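Side-chain contacts in putative uronate isomerase (Thermotoga maritima, PDB 4NAR), which is of unproven function but belongs to the lactate racemase family and may racemise lactate or a related 2-hydroxy acid: residues V224-E229 / S257-K262; A271-G276 / Y290-P295; E281-G286 / A350-N355; Q303-A308 / G392-S397; E402-M405 / L410-V413. All blocks are in the same frame, centred on the assembly; numbering follows the deposited sequence.

Contact 1 (V224-E229 / S257-K262)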
# COMPACT_ATOMS: atom_id res chain seq x y z
N VAL A 224 14.14 -2.55 -0.41
CA VAL A 224 13.63 -3.85 -0.83
C VAL A 224 14.07 -4.89 0.21
O VAL A 224 15.20 -4.85 0.71
CB VAL A 224 14.12 -4.23 -2.26
CG1 VAL A 224 13.42 -5.49 -2.75
CG2 VAL A 224 13.87 -3.10 -3.23
N TYR A 225 13.18 -5.82 0.54
CA TYR A 225 13.46 -6.78 1.60
C TYR A 225 12.65 -8.06 1.42
O TYR A 225 11.66 -8.11 0.69
CB TYR A 225 13.14 -6.18 2.97
CG TYR A 225 11.80 -5.49 2.95
CD1 TYR A 225 11.71 -4.14 2.60
CD2 TYR A 225 10.61 -6.18 3.24
CE1 TYR A 225 10.48 -3.50 2.55
CE2 TYR A 225 9.37 -5.53 3.19
CZ TYR A 225 9.32 -4.19 2.84
OH TYR A 225 8.11 -3.52 2.79
N GLU A 226 13.10 -9.10 2.13
CA GLU A 226 12.32 -10.32 2.26
C GLU A 226 11.73 -10.38 3.66
O GLU A 226 12.26 -9.77 4.60
CB GLU A 226 13.19 -11.55 2.03
CG GLU A 226 13.62 -11.71 0.60
CD GLU A 226 14.95 -12.44 0.51
OE1 GLU A 226 15.56 -12.72 1.57
OE2 GLU A 226 15.37 -12.73 -0.63
N GLU A 227 10.63 -11.12 3.78
CA GLU A 227 10.06 -11.42 5.09
C GLU A 227 9.88 -12.93 5.23
O GLU A 227 9.06 -13.53 4.52
CB GLU A 227 8.73 -10.70 5.30
CG GLU A 227 8.09 -11.04 6.63
CD GLU A 227 7.09 -10.00 7.07
OE1 GLU A 227 6.81 -9.07 6.27
OE2 GLU A 227 6.59 -10.12 8.21
N GLU A 228 10.64 -13.54 6.12
CA GLU A 228 10.47 -14.96 6.39
C GLU A 228 9.85 -15.13 7.78
O GLU A 228 8.64 -15.37 7.92
CB GLU A 228 11.81 -15.69 6.29
CG GLU A 228 12.40 -15.71 4.89
CD GLU A 228 13.52 -16.74 4.74
OE1 GLU A 228 14.70 -16.33 4.63
OE2 GLU A 228 13.22 -17.97 4.72
N GLU A 229 10.69 -15.01 8.80
CA GLU A 229 10.21 -14.91 10.17
C GLU A 229 10.58 -13.53 10.69
O GLU A 229 9.92 -12.99 11.58
CB GLU A 229 10.83 -16.01 11.04
CG GLU A 229 10.44 -17.40 10.58
CD GLU A 229 10.35 -18.37 11.74
OE1 GLU A 229 10.79 -17.99 12.86
OE2 GLU A 229 9.82 -19.50 11.53
N SER A 257 10.71 -8.19 -8.29
CA SER A 257 10.12 -9.18 -9.19
C SER A 257 10.85 -10.54 -9.17
O SER A 257 10.29 -11.55 -9.59
CB SER A 257 10.02 -8.62 -10.62
OG SER A 257 11.31 -8.42 -11.19
N GLN A 258 12.07 -10.57 -8.65
CA GLN A 258 12.85 -11.81 -8.58
C GLN A 258 12.71 -12.43 -7.20
O GLN A 258 12.94 -13.62 -7.03
CB GLN A 258 14.33 -11.53 -8.82
CG GLN A 258 14.73 -11.17 -10.25
CD GLN A 258 16.22 -10.83 -10.35
OE1 GLN A 258 16.62 -9.67 -10.14
NE2 GLN A 258 17.04 -11.84 -10.64
N LEU A 259 12.36 -11.61 -6.22
CA LEU A 259 12.36 -12.04 -4.83
C LEU A 259 10.95 -12.29 -4.28
O LEU A 259 10.76 -13.12 -3.37
CB LEU A 259 13.05 -10.97 -3.99
CG LEU A 259 14.50 -11.13 -3.54
CD1 LEU A 259 15.40 -11.65 -4.65
CD2 LEU A 259 15.01 -9.81 -3.01
N HIS A 260 9.96 -11.58 -4.82
CA HIS A 260 8.63 -11.58 -4.19
C HIS A 260 7.55 -12.42 -4.89
O HIS A 260 6.37 -12.35 -4.54
CB HIS A 260 8.16 -10.15 -3.96
CG HIS A 260 9.03 -9.36 -3.04
ND1 HIS A 260 9.24 -8.00 -3.18
CD2 HIS A 260 9.74 -9.73 -1.94
CE1 HIS A 260 10.03 -7.57 -2.21
NE2 HIS A 260 10.35 -8.61 -1.45
N VAL A 261 7.95 -13.21 -5.88
CA VAL A 261 7.01 -14.11 -6.53
C VAL A 261 7.25 -15.59 -6.15
O VAL A 261 8.33 -16.13 -6.40
CB VAL A 261 6.97 -13.92 -8.06
CG1 VAL A 261 5.98 -14.90 -8.71
CG2 VAL A 261 6.60 -12.49 -8.41
N LYS A 262 6.24 -16.21 -5.54
CA LYS A 262 6.23 -17.65 -5.27
C LYS A 262 5.58 -18.41 -6.42
O LYS A 262 4.52 -18.01 -6.93
CB LYS A 262 5.46 -17.95 -3.98
CG LYS A 262 6.09 -17.38 -2.69
CD LYS A 262 7.49 -17.94 -2.45
CE LYS A 262 7.94 -17.67 -1.01
NZ LYS A 262 9.38 -18.05 -0.83

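Contact 2 (A271-G276 / Y290-P295)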
# COMPACT_ATOMS: atom_id res chain seq x y z
N ALA A 271 -6.47 -22.10 0.19
CA ALA A 271 -5.33 -21.30 0.63
C ALA A 271 -5.71 -20.58 1.91
O ALA A 271 -6.72 -19.86 1.95
CB ALA A 271 -4.91 -20.30 -0.45
N VAL A 272 -4.93 -20.79 2.97
CA VAL A 272 -5.11 -20.02 4.19
C VAL A 272 -4.04 -18.95 4.25
O VAL A 272 -2.84 -19.26 4.35
CB VAL A 272 -5.04 -20.89 5.47
CG1 VAL A 272 -5.10 -20.02 6.72
CG2 VAL A 272 -6.16 -21.93 5.49
N GLN A 273 -4.47 -17.69 4.17
CA GLN A 273 -3.56 -16.56 4.32
C GLN A 273 -3.42 -16.23 5.81
O GLN A 273 -4.34 -15.69 6.43
CB GLN A 273 -4.06 -15.36 3.51
CG GLN A 273 -3.86 -15.53 2.00
CD GLN A 273 -2.43 -15.23 1.55
OE1 GLN A 273 -1.47 -15.31 2.33
NE2 GLN A 273 -2.27 -14.90 0.26
N VAL A 274 -2.26 -16.56 6.37
CA VAL A 274 -2.04 -16.38 7.81
C VAL A 274 -1.61 -14.93 8.12
O VAL A 274 -0.44 -14.58 7.98
CB VAL A 274 -0.99 -17.39 8.31
CG1 VAL A 274 -0.73 -17.23 9.80
CG2 VAL A 274 -1.42 -18.82 7.94
N ILE A 275 -2.56 -14.09 8.54
CA ILE A 275 -2.34 -12.64 8.60
C ILE A 275 -1.73 -12.17 9.93
O ILE A 275 -2.21 -12.52 11.01
CB ILE A 275 -3.66 -11.84 8.36
CG1 ILE A 275 -4.36 -12.28 7.08
CG2 ILE A 275 -3.39 -10.33 8.33
CD1 ILE A 275 -3.46 -12.28 5.87
N GLY A 276 -0.68 -11.35 9.84
CA GLY A 276 -0.04 -10.80 11.02
C GLY A 276 -0.77 -9.62 11.66
O GLY A 276 -1.68 -9.04 11.05
N TYR A 290 -5.74 -10.60 -2.82
CA TYR A 290 -5.08 -10.03 -4.01
C TYR A 290 -3.87 -10.86 -4.46
O TYR A 290 -3.64 -11.02 -5.67
CB TYR A 290 -4.59 -8.60 -3.78
CG TYR A 290 -5.52 -7.70 -3.01
CD1 TYR A 290 -6.90 -7.74 -3.21
CD2 TYR A 290 -5.02 -6.80 -2.08
CE1 TYR A 290 -7.74 -6.91 -2.50
CE2 TYR A 290 -5.86 -5.95 -1.36
CZ TYR A 290 -7.22 -6.02 -1.57
OH TYR A 290 -8.05 -5.19 -0.86
N LYS A 291 -3.09 -11.36 -3.50
CA LYS A 291 -1.84 -12.05 -3.85
C LYS A 291 -2.07 -13.41 -4.49
O LYS A 291 -1.12 -14.03 -4.99
CB LYS A 291 -0.91 -12.20 -2.64
CG LYS A 291 -0.43 -10.87 -2.06
CD LYS A 291 0.22 -10.01 -3.13
CE LYS A 291 1.43 -9.26 -2.57
NZ LYS A 291 1.12 -8.20 -1.55
N LEU A 292 -3.32 -13.86 -4.51
CA LEU A 292 -3.65 -15.16 -5.08
C LEU A 292 -4.49 -15.07 -6.36
O LEU A 292 -5.08 -16.07 -6.79
CB LEU A 292 -4.37 -16.01 -4.02
CG LEU A 292 -3.52 -16.30 -2.76
CD1 LEU A 292 -4.33 -16.97 -1.64
CD2 LEU A 292 -2.26 -17.13 -3.11
N GLN A 293 -4.54 -13.90 -6.98
CA GLN A 293 -5.47 -13.68 -8.11
C GLN A 293 -4.90 -13.71 -9.53
O GLN A 293 -5.64 -13.49 -10.49
CB GLN A 293 -6.26 -12.38 -7.91
CG GLN A 293 -7.30 -12.45 -6.80
CD GLN A 293 -8.15 -11.19 -6.72
OE1 GLN A 293 -8.49 -10.57 -7.76
NE2 GLN A 293 -8.47 -10.78 -5.49
N ARG A 294 -3.60 -13.95 -9.68
CA ARG A 294 -3.09 -14.28 -11.00
C ARG A 294 -3.86 -15.46 -11.59
O ARG A 294 -4.32 -16.35 -10.86
CB ARG A 294 -1.58 -14.53 -10.98
CG ARG A 294 -0.83 -13.21 -11.04
CD ARG A 294 0.60 -13.35 -11.47
NE ARG A 294 1.14 -12.03 -11.75
CZ ARG A 294 2.43 -11.73 -11.80
NH1 ARG A 294 3.35 -12.67 -11.60
NH2 ARG A 294 2.81 -10.47 -12.04
N PRO A 295 -4.06 -15.44 -12.92
CA PRO A 295 -4.91 -16.47 -13.52
C PRO A 295 -4.30 -17.86 -13.32
O PRO A 295 -3.08 -18.02 -13.50
CB PRO A 295 -4.95 -16.09 -15.01
CG PRO A 295 -3.79 -15.19 -15.23
CD PRO A 295 -3.56 -14.48 -13.92

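Contact 3 (E281-G286 / A350-N355). With SO4 (sulfate ion), chain B.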
# COMPACT_ATOMS: atom_id res chain seq x y z
N GLU A 281 -7.33 -4.60 9.79
CA GLU A 281 -8.71 -4.54 9.34
C GLU A 281 -8.73 -5.13 7.95
O GLU A 281 -7.66 -5.36 7.36
CB GLU A 281 -9.16 -3.08 9.29
CG GLU A 281 -8.35 -2.27 8.29
CD GLU A 281 -8.24 -0.79 8.64
OE1 GLU A 281 -8.72 -0.39 9.73
OE2 GLU A 281 -7.67 -0.03 7.83
N VAL A 282 -9.93 -5.38 7.44
CA VAL A 282 -10.08 -6.05 6.14
C VAL A 282 -9.39 -5.27 5.00
O VAL A 282 -8.80 -5.87 4.09
CB VAL A 282 -11.56 -6.32 5.82
CG1 VAL A 282 -11.69 -7.04 4.50
CG2 VAL A 282 -12.19 -7.15 6.95
N TRP A 283 -9.45 -3.94 5.09
CA TRP A 283 -8.80 -3.06 4.12
C TRP A 283 -7.37 -3.51 3.81
O TRP A 283 -6.99 -3.55 2.65
CB TRP A 283 -8.76 -1.62 4.63
CG TRP A 283 -8.53 -0.58 3.55
CD1 TRP A 283 -7.37 0.11 3.30
CD2 TRP A 283 -9.50 -0.10 2.61
NE1 TRP A 283 -7.56 0.99 2.25
CE2 TRP A 283 -8.86 0.88 1.81
CE3 TRP A 283 -10.85 -0.40 2.37
CZ2 TRP A 283 -9.53 1.56 0.78
CZ3 TRP A 283 -11.51 0.28 1.35
CH2 TRP A 283 -10.85 1.24 0.56
N THR A 284 -6.59 -3.86 4.83
CA THR A 284 -5.26 -4.39 4.56
C THR A 284 -5.20 -5.92 4.50
O THR A 284 -4.40 -6.48 3.73
CB THR A 284 -4.22 -3.87 5.55
OG1 THR A 284 -4.70 -4.06 6.89
CG2 THR A 284 -3.94 -2.40 5.29
N ALA A 285 -6.02 -6.60 5.30
CA ALA A 285 -5.97 -8.06 5.30
C ALA A 285 -6.43 -8.64 3.95
O ALA A 285 -6.13 -9.80 3.62
CB ALA A 285 -6.77 -8.64 6.43
N GLY A 286 -7.14 -7.81 3.18
CA GLY A 286 -7.54 -8.16 1.82
C GLY A 286 -6.37 -8.53 0.90
O GLY A 286 -6.58 -9.21 -0.11
N ALA A 350 -15.37 1.25 -3.69
CA ALA A 350 -15.84 0.45 -4.82
C ALA A 350 -14.72 -0.44 -5.35
O ALA A 350 -14.90 -1.65 -5.57
CB ALA A 350 -16.41 1.34 -5.93
N ALA A 351 -13.55 0.16 -5.56
CA ALA A 351 -12.41 -0.60 -6.08
C ALA A 351 -11.99 -1.70 -5.09
O ALA A 351 -11.69 -2.84 -5.49
CB ALA A 351 -11.23 0.35 -6.42
N HIS A 352 -11.98 -1.36 -3.81
CA HIS A 352 -11.55 -2.28 -2.75
C HIS A 352 -12.37 -3.58 -2.76
O HIS A 352 -11.83 -4.70 -2.75
CB HIS A 352 -11.71 -1.61 -1.39
CG HIS A 352 -11.80 -2.58 -0.24
ND1 HIS A 352 -10.71 -3.28 0.23
CD2 HIS A 352 -12.86 -2.95 0.53
CE1 HIS A 352 -11.09 -4.04 1.25
NE2 HIS A 352 -12.38 -3.86 1.45
N VAL A 353 -13.68 -3.40 -2.77
CA VAL A 353 -14.65 -4.49 -2.78
C VAL A 353 -14.43 -5.45 -3.98
O VAL A 353 -14.38 -6.66 -3.81
CB VAL A 353 -16.07 -3.86 -2.69
CG1 VAL A 353 -17.04 -4.51 -3.66
CG2 VAL A 353 -16.56 -3.86 -1.24
N ILE A 354 -14.28 -4.92 -5.18
CA ILE A 354 -13.98 -5.74 -6.35
C ILE A 354 -12.64 -6.44 -6.16
O ILE A 354 -12.50 -7.64 -6.43
CB ILE A 354 -13.88 -4.90 -7.62
CG1 ILE A 354 -15.19 -4.14 -7.87
CG2 ILE A 354 -13.50 -5.79 -8.83
CD1 ILE A 354 -15.09 -3.05 -8.97
N ASN A 355 -11.65 -5.68 -5.70
CA ASN A 355 -10.32 -6.21 -5.45
C ASN A 355 -10.33 -7.45 -4.54
O ASN A 355 -9.71 -8.48 -4.85
CB ASN A 355 -9.43 -5.11 -4.86
CG ASN A 355 -8.89 -4.16 -5.93
OD1 ASN A 355 -8.76 -4.54 -7.11
ND2 ASN A 355 -8.55 -2.93 -5.52
S SO4 B . -5.32 3.59 0.53
O1 SO4 B . -4.80 3.91 -0.81
O2 SO4 B . -4.51 4.28 1.54
O3 SO4 B . -6.73 4.01 0.61
O4 SO4 B . -5.25 2.13 0.75
O HOH W 1 -7.44 -2.49 -0.20

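Contact 4 (Q303-A308 / G392-S397)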
# COMPACT_ATOMS: atom_id res chain seq x y z
N GLN A 303 -11.05 -21.90 -2.35
CA GLN A 303 -11.32 -21.10 -1.17
C GLN A 303 -10.10 -20.31 -0.75
O GLN A 303 -9.02 -20.89 -0.52
CB GLN A 303 -11.73 -21.98 -0.00
CG GLN A 303 -13.09 -22.64 -0.14
CD GLN A 303 -13.34 -23.65 0.97
OE1 GLN A 303 -12.50 -24.51 1.23
NE2 GLN A 303 -14.47 -23.53 1.65
N ILE A 304 -10.26 -18.99 -0.65
CA ILE A 304 -9.30 -18.17 0.05
C ILE A 304 -9.82 -17.86 1.45
O ILE A 304 -10.90 -17.26 1.61
CB ILE A 304 -9.00 -16.86 -0.69
CG1 ILE A 304 -8.60 -17.16 -2.13
CG2 ILE A 304 -7.88 -16.11 0.01
CD1 ILE A 304 -8.14 -15.94 -2.90
N ILE A 305 -9.05 -18.27 2.46
CA ILE A 305 -9.39 -18.05 3.85
C ILE A 305 -8.43 -17.06 4.49
O ILE A 305 -7.23 -17.34 4.65
CB ILE A 305 -9.34 -19.37 4.65
CG1 ILE A 305 -10.38 -20.35 4.11
CG2 ILE A 305 -9.53 -19.11 6.14
CD1 ILE A 305 -9.99 -21.81 4.30
N ILE A 306 -8.96 -15.90 4.86
CA ILE A 306 -8.17 -14.86 5.48
C ILE A 306 -8.21 -15.08 6.99
O ILE A 306 -9.18 -14.72 7.68
CB ILE A 306 -8.71 -13.48 5.08
CG1 ILE A 306 -8.49 -13.28 3.58
CG2 ILE A 306 -8.05 -12.36 5.90
CD1 ILE A 306 -9.56 -12.43 2.94
N TYR A 307 -7.15 -15.70 7.50
CA TYR A 307 -7.14 -16.08 8.90
C TYR A 307 -6.48 -14.96 9.71
O TYR A 307 -5.28 -14.71 9.57
CB TYR A 307 -6.43 -17.43 9.06
CG TYR A 307 -6.17 -17.88 10.49
CD1 TYR A 307 -7.20 -17.94 11.43
CD2 TYR A 307 -4.90 -18.27 10.88
CE1 TYR A 307 -6.95 -18.38 12.75
CE2 TYR A 307 -4.64 -18.71 12.17
CZ TYR A 307 -5.66 -18.76 13.11
OH TYR A 307 -5.34 -19.20 14.38
N ALA A 308 -7.30 -14.29 10.51
CA ALA A 308 -6.90 -13.10 11.26
C ALA A 308 -7.84 -12.91 12.45
O ALA A 308 -8.71 -12.02 12.43
CB ALA A 308 -6.94 -11.89 10.34
N GLY A 392 -17.67 -15.21 3.10
CA GLY A 392 -17.78 -16.43 3.88
C GLY A 392 -17.26 -16.27 5.30
O GLY A 392 -16.71 -15.22 5.65
N TYR A 393 -17.43 -17.32 6.12
CA TYR A 393 -16.97 -17.30 7.51
C TYR A 393 -16.37 -18.64 7.95
O TYR A 393 -16.84 -19.70 7.55
CB TYR A 393 -18.12 -16.94 8.46
CG TYR A 393 -17.78 -17.04 9.94
CD1 TYR A 393 -18.02 -18.22 10.66
CD2 TYR A 393 -17.20 -15.97 10.62
CE1 TYR A 393 -17.69 -18.31 12.01
CE2 TYR A 393 -16.88 -16.05 11.97
CZ TYR A 393 -17.13 -17.22 12.66
OH TYR A 393 -16.81 -17.29 14.00
N MSE A 394 -15.34 -18.57 8.79
CA MSE A 394 -14.85 -19.75 9.51
C MSE A 394 -14.45 -19.31 10.90
O MSE A 394 -13.84 -18.25 11.07
CB MSE A 394 -13.67 -20.42 8.80
CG MSE A 394 -14.05 -21.50 7.80
SE MSE A 394 -12.48 -22.39 7.02
CE MSE A 394 -13.38 -23.27 5.52
N ASP A 395 -14.83 -20.11 11.89
CA ASP A 395 -14.42 -19.90 13.26
C ASP A 395 -12.90 -19.92 13.27
O ASP A 395 -12.31 -20.95 12.92
CB ASP A 395 -14.96 -21.03 14.14
CG ASP A 395 -14.86 -20.73 15.63
OD1 ASP A 395 -14.04 -19.87 16.04
OD2 ASP A 395 -15.62 -21.38 16.39
N PRO A 396 -12.27 -18.80 13.66
CA PRO A 396 -10.80 -18.68 13.70
C PRO A 396 -10.16 -19.66 14.68
O PRO A 396 -8.99 -20.02 14.49
CB PRO A 396 -10.56 -17.24 14.18
CG PRO A 396 -11.84 -16.85 14.89
CD PRO A 396 -12.92 -17.55 14.11
N SER A 397 -10.90 -20.08 15.70
CA SER A 397 -10.36 -21.00 16.70
C SER A 397 -10.26 -22.42 16.15
O SER A 397 -9.55 -23.25 16.70
CB SER A 397 -11.21 -21.00 17.97
OG SER A 397 -12.40 -21.75 17.78

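Contact 5 (E402-M405 / L410-V413)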
# COMPACT_ATOMS: atom_id res chain seq x y z
N GLU A 402 -2.31 -28.13 10.41
CA GLU A 402 -2.30 -29.56 10.10
C GLU A 402 -3.46 -29.98 9.19
O GLU A 402 -3.39 -31.00 8.51
CB GLU A 402 -2.30 -30.42 11.38
CG GLU A 402 -0.99 -30.39 12.16
CD GLU A 402 -0.80 -29.09 12.93
OE1 GLU A 402 -1.82 -28.42 13.24
OE2 GLU A 402 0.37 -28.73 13.21
N ASP A 403 -4.52 -29.18 9.19
CA ASP A 403 -5.66 -29.42 8.30
C ASP A 403 -5.39 -28.93 6.88
O ASP A 403 -6.24 -29.10 6.01
CB ASP A 403 -6.94 -28.75 8.83
CG ASP A 403 -7.37 -29.29 10.20
OD1 ASP A 403 -7.11 -30.49 10.48
OD2 ASP A 403 -7.96 -28.51 10.99
N PHE A 404 -4.23 -28.33 6.63
CA PHE A 404 -4.00 -27.75 5.30
C PHE A 404 -2.71 -28.19 4.62
O PHE A 404 -2.06 -27.37 3.95
CB PHE A 404 -4.11 -26.21 5.34
CG PHE A 404 -5.48 -25.72 5.74
CD1 PHE A 404 -6.47 -25.49 4.79
CD2 PHE A 404 -5.81 -25.55 7.08
CE1 PHE A 404 -7.75 -25.06 5.16
CE2 PHE A 404 -7.08 -25.12 7.46
CZ PHE A 404 -8.05 -24.88 6.50
N MSE A 405 -2.37 -29.47 4.75
CA MSE A 405 -1.13 -30.00 4.16
C MSE A 405 -1.37 -30.95 3.00
O MSE A 405 -0.42 -31.50 2.43
CB MSE A 405 -0.29 -30.71 5.22
CG MSE A 405 -0.51 -30.19 6.63
SE MSE A 405 1.17 -29.67 7.50
CE MSE A 405 1.28 -27.80 6.91
N LEU A 410 -2.80 -24.87 0.89
CA LEU A 410 -1.59 -24.13 1.24
C LEU A 410 -1.79 -23.26 2.48
O LEU A 410 -2.75 -22.49 2.58
CB LEU A 410 -1.13 -23.26 0.06
CG LEU A 410 0.21 -23.62 -0.60
CD1 LEU A 410 0.86 -22.37 -1.18
CD2 LEU A 410 1.17 -24.36 0.35
N TRP A 411 -0.85 -23.39 3.41
CA TRP A 411 -0.80 -22.58 4.62
C TRP A 411 0.28 -21.53 4.38
O TRP A 411 1.48 -21.84 4.42
CB TRP A 411 -0.46 -23.48 5.81
CG TRP A 411 -0.56 -22.87 7.17
CD1 TRP A 411 0.47 -22.37 7.92
CD2 TRP A 411 -1.74 -22.73 7.97
NE1 TRP A 411 -0.00 -21.93 9.14
CE2 TRP A 411 -1.36 -22.13 9.19
CE3 TRP A 411 -3.09 -23.05 7.78
CZ2 TRP A 411 -2.27 -21.85 10.21
CZ3 TRP A 411 -4.00 -22.77 8.78
CH2 TRP A 411 -3.59 -22.17 9.98
N ILE A 412 -0.14 -20.30 4.11
CA ILE A 412 0.76 -19.23 3.69
C ILE A 412 1.16 -18.35 4.86
O ILE A 412 0.33 -17.64 5.43
CB ILE A 412 0.09 -18.34 2.61
CG1 ILE A 412 -0.49 -19.21 1.48
CG2 ILE A 412 1.08 -17.31 2.06
CD1 ILE A 412 -1.31 -18.41 0.48
N VAL A 413 2.45 -18.43 5.22
CA VAL A 413 3.04 -17.57 6.26
C VAL A 413 4.32 -16.98 5.70
O VAL A 413 5.16 -17.71 5.20
CB VAL A 413 3.41 -18.37 7.53
CG1 VAL A 413 4.06 -17.44 8.58
CG2 VAL A 413 2.20 -19.06 8.14

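Contact 1 (V224-E229 / S257-K262)
The backbones of Val224-Glu229 and Ser257-Lys262 come closest at Glu226 and Leu259, whose CA atoms lie 7.3 Å apart, and His260 is the first residue to leave helical geometry where helix 241-259 ends. The contact therefore joins the end of strand 217-227, in the seven-stranded mixed sheet, to the turn between that helix and strand 261-264. One hydrogen bond carries it: His260 NE2 donates to Tyr225 O at 2.6 Å, with an N-H...O angle of 163°. The oxygen lies almost in the plane of the imidazole, while the donor is tilted 23° from the carbonyl plane. The other ring nitrogen, ND1, is hydrogen-bonded to Ser256 OG, and with both nitrogens engaged the imidazole is held against rotation. Val224 adds an apolar touch, its CG1 lying 4.0 Å from His260 CE1; CG1 stands anti to the backbone N (chi1 -172°), beside the carbonyl carbon. Glu226 reaches across with an extended chain and meets Leu259 at about a right angle. Its OE2 has its charge partner in Arg234, with which it forms a salt bridge, and the same oxygen lies 3.4 Å from Leu259 CG.

Contact 2 (A271-G276 / Y290-P295)
Ala271, at the start of the first segment, turns its CB toward the loop Tyr290-Pro295 and meets Leu292 CD1 at 3.6 Å, a small apolar contact between buried groups. Two residues on, Gln273 also points toward the loop, and its side chain and that of Leu292 approach each other head-on. Its chain bends at chi2 (-80°), which lays the amide against the leucine: NE2 is 3.5 Å from Leu292 CD1 and 3.6 Å from Leu292 CG, while Gln273 CG lies 3.9 Å from CD1. Strand 268-274 belongs to the five-stranded parallel sheet, between strands 302-308 and 409-412, and the type I beta turn from Tyr290 to Gln293 presents Leu292 to one face of that sheet, where Ile304 and Ile412 also touch it. The polar end of Gln273 is buried but provided for, since NE2 donates to Gly288 O and OE1 accepts from Gly416 N. A leucine in its place would probably leave Gly288 O and Gly416 N without their side-chain mates, untying the strand from helix 287-290 and from the loop at Gly416. Lys291 takes a lesser part: its CB is 4.2 Å from Gln273 NE2, but the rest of its chain bends away, and NZ bonds Gly416 O.

Contact 3 (E281-G286 / A350-N355)
Trp283 and His352 form an offset stack, the six-membered ring of the indole lying 4.3 Å from the imidazole, centroid to centroid, with the planes at 28°. Trp283 CE3 sits over the centre of the imidazole, and Trp283 CZ3 comes within 3.3 Å of His352 CG. Each side chain has its CG anti to the backbone N (chi1 -161° for Trp283, 159° for His352), and the two cross obliquely between their helices. At the indole's other end NE1 donates to sulfate O4 at 3.0 Å, the anion lying at the ring edge near its plane. Thr72, His180 and Asn348 also hydrogen-bond the sulfate; the ion probably came from the crystallisation liquor, and it marks a site able to hold an anion. A leucine at the tryptophan position would probably leave the imidazole face without its aromatic partner and cost the sulfate one of its donors. His352 NE2 is bonded to Tyr329 OH, which steadies the ring in the stack, while a water bound by Trp283 O makes a weak bond to ND1. His315 meets the indole edge-to-face. Beyond these rings, the short helix 282-285 is joined through the stack to helix 347-357, with Met320 and Ile324 of helix 318-327 also against the indole, and Ala351 of helix 347-357 packing on Val184 of helix 173-186.

Contact 4 (Q303-A308 / G392-S397)
One face of the five-stranded parallel sheet is the setting for this contact, where selenomethionine Met394 reaches over Gln303 and Ile305. Its selenium lies 3.7 Å from Ile305 CD1, and its CE methyl is 3.9 Å from that same carbon and 4.0 Å from Gln303 NE2. The Met394 chain is extended beyond CG and crosses both partners at about a right angle, so that its end spans two residues of the strand that face the same side. In Ile305, CG1 stands beside the backbone N and anti to the carbonyl carbon (chi1 -63°), from where CD1 extends to the selenium. Strands 302-308 and 392-393 are not neighbours in the sheet: strand 373-379 runs between them, and the segments accordingly meet through side chains, with Ile376 of the middle strand also touching Gln303 and Ile305. Further along, Tyr307 approaches Pro396, its ring carbon CE1 lying 3.1 Å from Pro396 O and 4.0 Å from Pro396 CB. The chain around the proline is shaped by an Asx turn, in which Asp395 OD1 accepts from Ser397 N at 3.2 Å, the donor standing above the carboxylate plane.

Contact 5 (E402-M405 / L410-V413)
Phe404 and Trp411 carry this contact, each turning its side chain toward the other segment from positions only seven residues apart in the chain. Phe404 CD2 meets Trp411 CZ3 at 3.7 Å and Trp411 CE3 at 3.8 Å, and Phe404 CB lies 4.1 Å from Trp411 CE3. The phenyl thus touches the six-membered ring of the indole at its CE3-CZ3 side. The ring centroids are 5.8 Å apart and the planes are inclined at 33°, an oblique meeting. In Trp411, CG is anti to the backbone N (chi1 -171°), which carries the indole out from strand 409-412 to the phenyl, whose own CG lies beside the backbone N of Phe404. Leu410 adds some backbone proximity, its N standing 4.0 Å from Phe404 O without a hydrogen bond. Strand 409-412 is an outermost strand of the five-stranded parallel sheet, and the loop before it folds back so that Phe404 packs on Val272 and Arg270 of the adjoining strand 268-274; Ile399 touches both aromatic rings. With no hydrogen bond or salt bridge between the segments, the loop is held against its own strand by carbon-to-carbon packing, without a polar bond across the contact to fix the direction of approach.

Contacts 2, 4 and 5 share the five-stranded parallel sheet: strand 268-274 of contact 2 lies between strand 302-308 of contact 4 and strand 409-412 of contact 5, and backbone hydrogen bonds join it to both. Contacts 1, 2 and 3 are buried, contact 5 is partly buried and contact 4 lies at the surface; contacts 4 and 5 touch through Ile305 and Phe404. Contact 3, the nearest of the five to the chain's centre, is a helix-to-helix aromatic stack, linked to contact 2 by Gln293 and Asn355. Contact 1 ties the seven-stranded sheet to the end of helix 241-259, about 15 Å from contact 2 between centres, and it alone has a direct hydrogen bond between its segments.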